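PDB 5BU6: BpsB (PgaB), Poly-beta-1,6-N-acetyl-D-glucosamine N-deacetylase from Bordetella bronchiseptica RB50, which removes N-linked acetyl groups from poly-beta-1,6-N-acetyl-D-glucosamine as a family 4 carbohydrate esterase and is required for biofilm formation. Local coordinates for residues Val15-Asp20 against Leu79-Asp84; Leu242-Gly247 against Ile258-Val263. The protein carries 5 engineered substitutions. All blocks are in the same frame, centred on the assembly; numbering follows the deposited sequence.

Contact 1 of 2, residues Val15-Asp20 against Leu79-Asp84. Engineered in segment 15-20: Ser17 (natural residue Cys). With NI (nickel (II) ion), chain C.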
loop_
_atom_site.group_PDB
_atom_site.type_symbol
_atom_site.label_atom_id
_atom_site.label_comp_id
_atom_site.label_asym_id
_atom_site.label_seq_id
_atom_site.Cartn_x
_atom_site.Cartn_y
_atom_site.Cartn_z
ATOM N N VAL A 15 -8.781 -8.283 -3.620
ATOM C CA VAL A 15 -7.417 -7.771 -3.433
ATOM C C VAL A 15 -6.879 -8.377 -2.137
ATOM O O VAL A 15 -7.580 -8.425 -1.120
ATOM C CB VAL A 15 -7.351 -6.239 -3.358
ATOM C CG1 VAL A 15 -5.910 -5.756 -3.172
ATOM C CG2 VAL A 15 -7.941 -5.605 -4.619
ATOM N N LEU A 16 -5.639 -8.843 -2.190
ATOM C CA LEU A 16 -5.029 -9.527 -1.071
ATOM C C LEU A 16 -3.747 -8.801 -0.721
ATOM O O LEU A 16 -2.809 -8.773 -1.509
ATOM C CB LEU A 16 -4.781 -10.999 -1.440
ATOM C CG LEU A 16 -4.440 -12.032 -0.374
ATOM C CD1 LEU A 16 -5.573 -12.172 0.642
ATOM C CD2 LEU A 16 -4.107 -13.366 -1.034
ATOM N N SER A 17 -3.719 -8.176 0.446
ATOM C CA SER A 17 -2.553 -7.423 0.877
ATOM C C SER A 17 -1.697 -8.324 1.786
ATOM O O SER A 17 -2.193 -8.875 2.756
ATOM C CB SER A 17 -3.002 -6.150 1.586
ATOM O OG SER A 17 -1.912 -5.384 2.067
ATOM N N MET A 18 -0.430 -8.510 1.435
ATOM C CA MET A 18 0.413 -9.496 2.100
ATOM C C MET A 18 1.426 -8.817 3.008
ATOM O O MET A 18 2.120 -7.902 2.591
ATOM C CB MET A 18 1.155 -10.354 1.082
ATOM C CG MET A 18 0.741 -11.790 1.056
ATOM S SD MET A 18 -0.791 -11.976 0.149
ATOM C CE MET A 18 -0.332 -11.273 -1.429
ATOM N N HIS A 19 1.525 -9.299 4.238
ATOM C CA HIS A 19 2.395 -8.678 5.236
ATOM C C HIS A 19 3.325 -9.752 5.803
ATOM O O HIS A 19 2.865 -10.808 6.234
ATOM C CB HIS A 19 1.528 -8.027 6.328
ATOM C CG HIS A 19 2.298 -7.343 7.416
ATOM N ND1 HIS A 19 2.874 -6.099 7.257
ATOM C CD2 HIS A 19 2.558 -7.715 8.694
ATOM C CE1 HIS A 19 3.467 -5.742 8.382
ATOM N NE2 HIS A 19 3.292 -6.705 9.269
ATOM N N ASP A 20 4.625 -9.506 5.761
ATOM C CA ASP A 20 5.599 -10.430 6.339
ATOM C C ASP A 20 5.553 -10.276 7.856
ATOM O O ASP A 20 5.771 -9.187 8.381
ATOM C CB ASP A 20 7.002 -10.142 5.790
ATOM C CG ASP A 20 8.033 -11.190 6.194
ATOM O OD1 ASP A 20 7.909 -11.820 7.268
ATOM O OD2 ASP A 20 9.004 -11.360 5.424
ATOM N N LEU A 79 -5.952 -9.364 -7.033
ATOM C CA LEU A 79 -4.830 -8.437 -7.069
ATOM C C LEU A 79 -3.969 -8.685 -5.823
ATOM O O LEU A 79 -4.475 -8.628 -4.698
ATOM C CB LEU A 79 -5.312 -6.986 -7.095
ATOM C CG LEU A 79 -4.240 -5.890 -7.204
ATOM C CD1 LEU A 79 -3.592 -5.967 -8.578
ATOM C CD2 LEU A 79 -4.882 -4.527 -6.993
ATOM N N LEU A 80 -2.688 -8.973 -6.028
ATOM C CA LEU A 80 -1.763 -9.179 -4.908
ATOM C C LEU A 80 -0.996 -7.886 -4.668
ATOM O O LEU A 80 -0.500 -7.267 -5.635
ATOM C CB LEU A 80 -0.775 -10.314 -5.227
ATOM C CG LEU A 80 -1.323 -11.654 -5.690
ATOM C CD1 LEU A 80 -0.151 -12.589 -6.043
ATOM C CD2 LEU A 80 -2.218 -12.267 -4.607
ATOM N N THR A 81 -0.909 -7.458 -3.407
ATOM C CA THR A 81 -0.188 -6.241 -3.084
ATOM C C THR A 81 0.786 -6.493 -1.922
ATOM O O THR A 81 0.493 -7.287 -1.016
ATOM C CB THR A 81 -1.146 -5.080 -2.726
ATOM O OG1 THR A 81 -1.736 -5.307 -1.443
ATOM C CG2 THR A 81 -2.264 -4.951 -3.787
ATOM N N PHE A 82 1.945 -5.854 -2.017
ATOM C CA PHE A 82 3.040 -5.963 -1.049
ATOM C C PHE A 82 3.515 -4.550 -0.684
ATOM O O PHE A 82 4.168 -3.897 -1.494
ATOM C CB PHE A 82 4.197 -6.781 -1.634
ATOM C CG PHE A 82 3.816 -8.183 -2.000
ATOM C CD1 PHE A 82 3.272 -8.465 -3.252
ATOM C CD2 PHE A 82 3.978 -9.215 -1.088
ATOM C CE1 PHE A 82 2.896 -9.756 -3.591
ATOM C CE2 PHE A 82 3.611 -10.518 -1.411
ATOM C CZ PHE A 82 3.065 -10.789 -2.676
ATOM N N ASP A 83 3.179 -4.060 0.505
ATOM C CA ASP A 83 3.539 -2.677 0.849
ATOM C C ASP A 83 4.727 -2.604 1.811
ATOM O O ASP A 83 5.084 -3.601 2.425
ATOM C CB ASP A 83 2.351 -1.927 1.460
ATOM C CG ASP A 83 1.016 -2.614 1.212
ATOM O OD1 ASP A 83 0.685 -2.888 0.038
ATOM O OD2 ASP A 83 0.292 -2.867 2.204
ATOM N N ASP A 84 5.325 -1.410 1.888
ATOM C CA ASP A 84 6.303 -0.966 2.897
ATOM C C ASP A 84 7.719 -1.010 2.342
ATOM O O ASP A 84 8.603 -0.333 2.855
ATOM C CB ASP A 84 6.243 -1.761 4.200
ATOM C CG ASP A 84 5.024 -1.435 5.045
ATOM O OD1 ASP A 84 4.129 -0.714 4.571
ATOM O OD2 ASP A 84 4.952 -1.922 6.197
HETATM NI NI NI C . 2.223 -0.309 5.345
HETATM O O HOH W 1 4.477 -6.613 2.325
HETATM O O HOH W 2 1.665 -2.133 4.407
HETATM O O HOH W 3 2.630 -1.644 7.003
#

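Contact 2 of 2, residues Leu242-Gly247 against Ile258-Val263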
loop_
_atom_site.group_PDB
_atom_site.type_symbol
_atom_site.label_atom_id
_atom_site.label_comp_id
_atom_site.label_asym_id
_atom_site.label_seq_id
_atom_site.Cartn_x
_atom_site.Cartn_y
_atom_site.Cartn_z
ATOM N N LEU A 242 -6.433 2.390 -2.385
ATOM C CA LEU A 242 -6.660 1.111 -1.736
ATOM C C LEU A 242 -6.822 1.269 -0.234
ATOM O O LEU A 242 -5.950 1.835 0.436
ATOM C CB LEU A 242 -5.513 0.156 -2.033
ATOM C CG LEU A 242 -5.546 -0.433 -3.460
ATOM C CD1 LEU A 242 -5.042 0.550 -4.519
ATOM C CD2 LEU A 242 -4.743 -1.724 -3.508
ATOM N N THR A 243 -7.931 0.731 0.269
ATOM C CA THR A 243 -8.372 0.894 1.646
ATOM C C THR A 243 -8.147 -0.416 2.404
ATOM O O THR A 243 -7.599 -1.357 1.856
ATOM C CB THR A 243 -9.839 1.271 1.710
ATOM O OG1 THR A 243 -10.640 0.107 1.451
ATOM C CG2 THR A 243 -10.150 2.309 0.660
ATOM N N LEU A 244 -8.572 -0.476 3.656
ATOM C CA LEU A 244 -8.552 -1.738 4.409
ATOM C C LEU A 244 -9.961 -2.255 4.699
ATOM O O LEU A 244 -10.152 -3.140 5.533
ATOM C CB LEU A 244 -7.779 -1.583 5.731
ATOM C CG LEU A 244 -6.255 -1.685 5.633
ATOM C CD1 LEU A 244 -5.632 -1.477 6.996
ATOM C CD2 LEU A 244 -5.861 -3.037 5.066
ATOM N N GLN A 245 -10.947 -1.689 4.019
ATOM C CA GLN A 245 -12.299 -2.237 4.062
ATOM C C GLN A 245 -12.257 -3.557 3.303
ATOM O O GLN A 245 -11.723 -3.605 2.207
ATOM C CB GLN A 245 -13.294 -1.259 3.436
ATOM C CG GLN A 245 -14.756 -1.647 3.532
ATOM C CD GLN A 245 -15.641 -0.764 2.665
ATOM O OE1 GLN A 245 -15.184 0.242 2.116
ATOM N NE2 GLN A 245 -16.911 -1.142 2.529
ATOM N N PRO A 246 -12.772 -4.644 3.895
ATOM C CA PRO A 246 -12.753 -5.903 3.147
ATOM C C PRO A 246 -14.006 -6.072 2.291
ATOM O O PRO A 246 -14.978 -5.346 2.447
ATOM C CB PRO A 246 -12.692 -6.956 4.254
ATOM C CG PRO A 246 -13.492 -6.336 5.360
ATOM C CD PRO A 246 -13.243 -4.833 5.278
ATOM N N GLY A 247 -13.983 -7.024 1.379
ATOM C CA GLY A 247 -15.168 -7.297 0.599
ATOM C C GLY A 247 -14.835 -7.376 -0.866
ATOM O O GLY A 247 -13.714 -7.073 -1.267
ATOM N N ILE A 258 -11.004 1.019 -3.265
ATOM C CA ILE A 258 -10.774 -0.414 -3.442
ATOM C C ILE A 258 -10.641 -1.159 -2.097
ATOM O O ILE A 258 -9.916 -0.729 -1.195
ATOM C CB ILE A 258 -9.526 -0.639 -4.314
ATOM C CG1 ILE A 258 -9.790 -0.151 -5.753
ATOM C CG2 ILE A 258 -9.124 -2.104 -4.359
ATOM C CD1 ILE A 258 -8.558 -0.294 -6.644
ATOM N N ARG A 259 -11.379 -2.259 -1.985
ATOM C CA ARG A 259 -11.409 -3.108 -0.803
ATOM C C ARG A 259 -10.301 -4.156 -0.829
ATOM O O ARG A 259 -9.998 -4.703 -1.879
ATOM C CB ARG A 259 -12.771 -3.812 -0.710
ATOM C CG ARG A 259 -13.903 -2.828 -0.583
ATOM C CD ARG A 259 -15.239 -3.441 -0.933
ATOM N NE ARG A 259 -16.310 -2.494 -0.663
ATOM C CZ ARG A 259 -17.582 -2.700 -0.978
ATOM N NH1 ARG A 259 -17.943 -3.816 -1.595
ATOM N NH2 ARG A 259 -18.485 -1.778 -0.684
ATOM N N ARG A 260 -9.712 -4.464 0.321
ATOM C CA ARG A 260 -8.769 -5.570 0.348
ATOM C C ARG A 260 -8.757 -6.297 1.674
ATOM O O ARG A 260 -9.201 -5.765 2.698
ATOM C CB ARG A 260 -7.363 -5.088 0.022
ATOM C CG ARG A 260 -6.730 -4.260 1.065
ATOM C CD ARG A 260 -5.763 -3.230 0.402
ATOM N NE ARG A 260 -5.201 -2.393 1.451
ATOM C CZ ARG A 260 -3.913 -2.349 1.772
ATOM N NH1 ARG A 260 -3.027 -3.051 1.080
ATOM N NH2 ARG A 260 -3.512 -1.571 2.765
ATOM N N SER A 261 -8.263 -7.524 1.624
ATOM C CA SER A 261 -8.127 -8.365 2.804
ATOM C C SER A 261 -6.658 -8.406 3.137
ATOM O O SER A 261 -5.822 -8.295 2.253
ATOM C CB SER A 261 -8.675 -9.765 2.556
ATOM O OG SER A 261 -10.080 -9.714 2.386
ATOM N N LEU A 262 -6.348 -8.553 4.414
ATOM C CA LEU A 262 -4.976 -8.515 4.862
ATOM C C LEU A 262 -4.587 -9.920 5.282
ATOM O O LEU A 262 -5.329 -10.570 6.008
ATOM C CB LEU A 262 -4.836 -7.522 6.015
ATOM C CG LEU A 262 -3.453 -7.214 6.580
ATOM C CD1 LEU A 262 -2.542 -6.674 5.499
ATOM C CD2 LEU A 262 -3.585 -6.222 7.723
ATOM N N VAL A 263 -3.454 -10.422 4.809
ATOM C CA VAL A 263 -3.005 -11.725 5.300
ATOM C C VAL A 263 -1.503 -11.714 5.627
ATOM O O VAL A 263 -0.715 -11.093 4.937
ATOM C CB VAL A 263 -3.329 -12.848 4.288
ATOM C CG1 VAL A 263 -2.480 -12.725 3.053
ATOM C CG2 VAL A 263 -3.141 -14.211 4.924
HETATM O O HOH W 4 -5.185 1.041 2.788
HETATM O O HOH W 5 -9.425 -5.662 5.450
HETATM O O HOH W 6 -15.331 0.608 -0.758
HETATM O O HOH W 7 -11.007 -7.471 -1.830
HETATM O O HOH W 8 -11.417 -8.870 0.334
#

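Contact 1 of 2, residues Val15-Asp20 against Leu79-Asp84
Strands Val15-Asp20 and Leu79-Asp83 run parallel, their axes 4.7 Å apart and 22° askew, and Val15-Leu79, Leu16-Leu80 and Ser17-Thr81 pair in register. Three backbone bonds join them: Leu16 N to Leu79 O (2.8 Å), Thr81 N to Leu16 O, and Met18 N to Thr81 O. Val15, Ser17, Leu79 and Thr81 share one face of the sheet. There Val15 and Leu79 lie side by side, and Val15 CG1, placed anti to the backbone N (chi1 -180°), meets Thr81 CG2 at 3.8 Å with the two side chains crossing nearly at right angles. The engineered Ser17 brings its CB to 3.4 Å from Thr81 OG1. These adjacent strands belong to the parallel sheet of a polysaccharide deacetylase domain; at the C-terminal end of 77-83, Asp84 joins His154 and His159 in the Asp-His-His metal triad characteristic of family 4 carbohydrate esterases. On the other face Met18 folds back at chi2 and chi3: its CB approaches Phe82 CE2 obliquely at 3.5 Å, while its methyl CE reaches both Phe82 CZ and Leu80 CD2, the latter at 3.8 Å. Where the strands diverge, water 1 donates to Met18 O and Asp83 O. Asp84 OD1 binds nickel at 2.1 Å. Its OD2 accepts from nickel-bound water 3. Asp83 OD2 accepts from water 2, also bound to the metal, at 2.7 Å, a second-shell contact that probably helps orient this ligand.

Contact 2 of 2, residues Leu242-Gly247 against Ile258-Val263
Arg260 reaches back along Leu242-Gly247, starting from a backbone N bonded to Gln245 O (2.9 Å). Its CB skirts Thr243 O. A chi1 of 70° sets CG between the backbone N and the carbonyl carbon, and a bend at chi2 (-149°) then carries the chain along that same oxygen, with CG at 3.1 Å from Thr243 O. CD also passes Leu242 CB, and NE donates to Thr243 O in a short, bent bond (2.6 Å). This oxygen lies in the guanidinium plane, yet NE stands above the carbonyl plane of Thr243. At the tip, Arg260 NH2 comes to 3.6 Å from Leu244 CD2. It also bonds weakly to water 4, which donates to Leu242 O. NH1 turns to Ser17 OG and, in a long, weak ion pair, Asp83 OD2. Thr243 grips Ile258 O with both its N and OG1, each at 2.9 Å; OG1 also accepts from Gln245 N, forming an ST turn. Gln245 lies alongside Arg259, its amide turned 59° from the guanidinium, whose NH1 donates to Pro248 O. The contact joins the loop leaving strand 240-242 to the start of strand 261-266. Ile258 and Arg260 pack against Val15 of strand 14-20, while Leu242 and Arg260 touch Thr81 of strand 77-83.

How the contacts relate
Contacts 1 and 2 have centres about 10 Å apart and meet along strand 14-20, which lies between strands 77-83 and 261-266 in the parallel sheet. Ser17 N to Ser261 O (2.8 Å) and Val263 N to Ser17 O (2.9 Å) are probable hydrogen bonds extending the sheet from one contact to the other. Arg260 crosses the boundary with its side chain: its NH1 lies 2.8 Å from Ser17 OG. Contact 1 supplies a nickel ligand; the nearest Arg260 side-chain atom is about 6 Å from that same nickel and about 3 Å from a bound thiocyanate. Thiocyanate, probably from the crystallisation liquor, also lies about 5 Å from the Asp83 side chain (nearest atoms), consistent with both contacts bordering a pocket beside the metal.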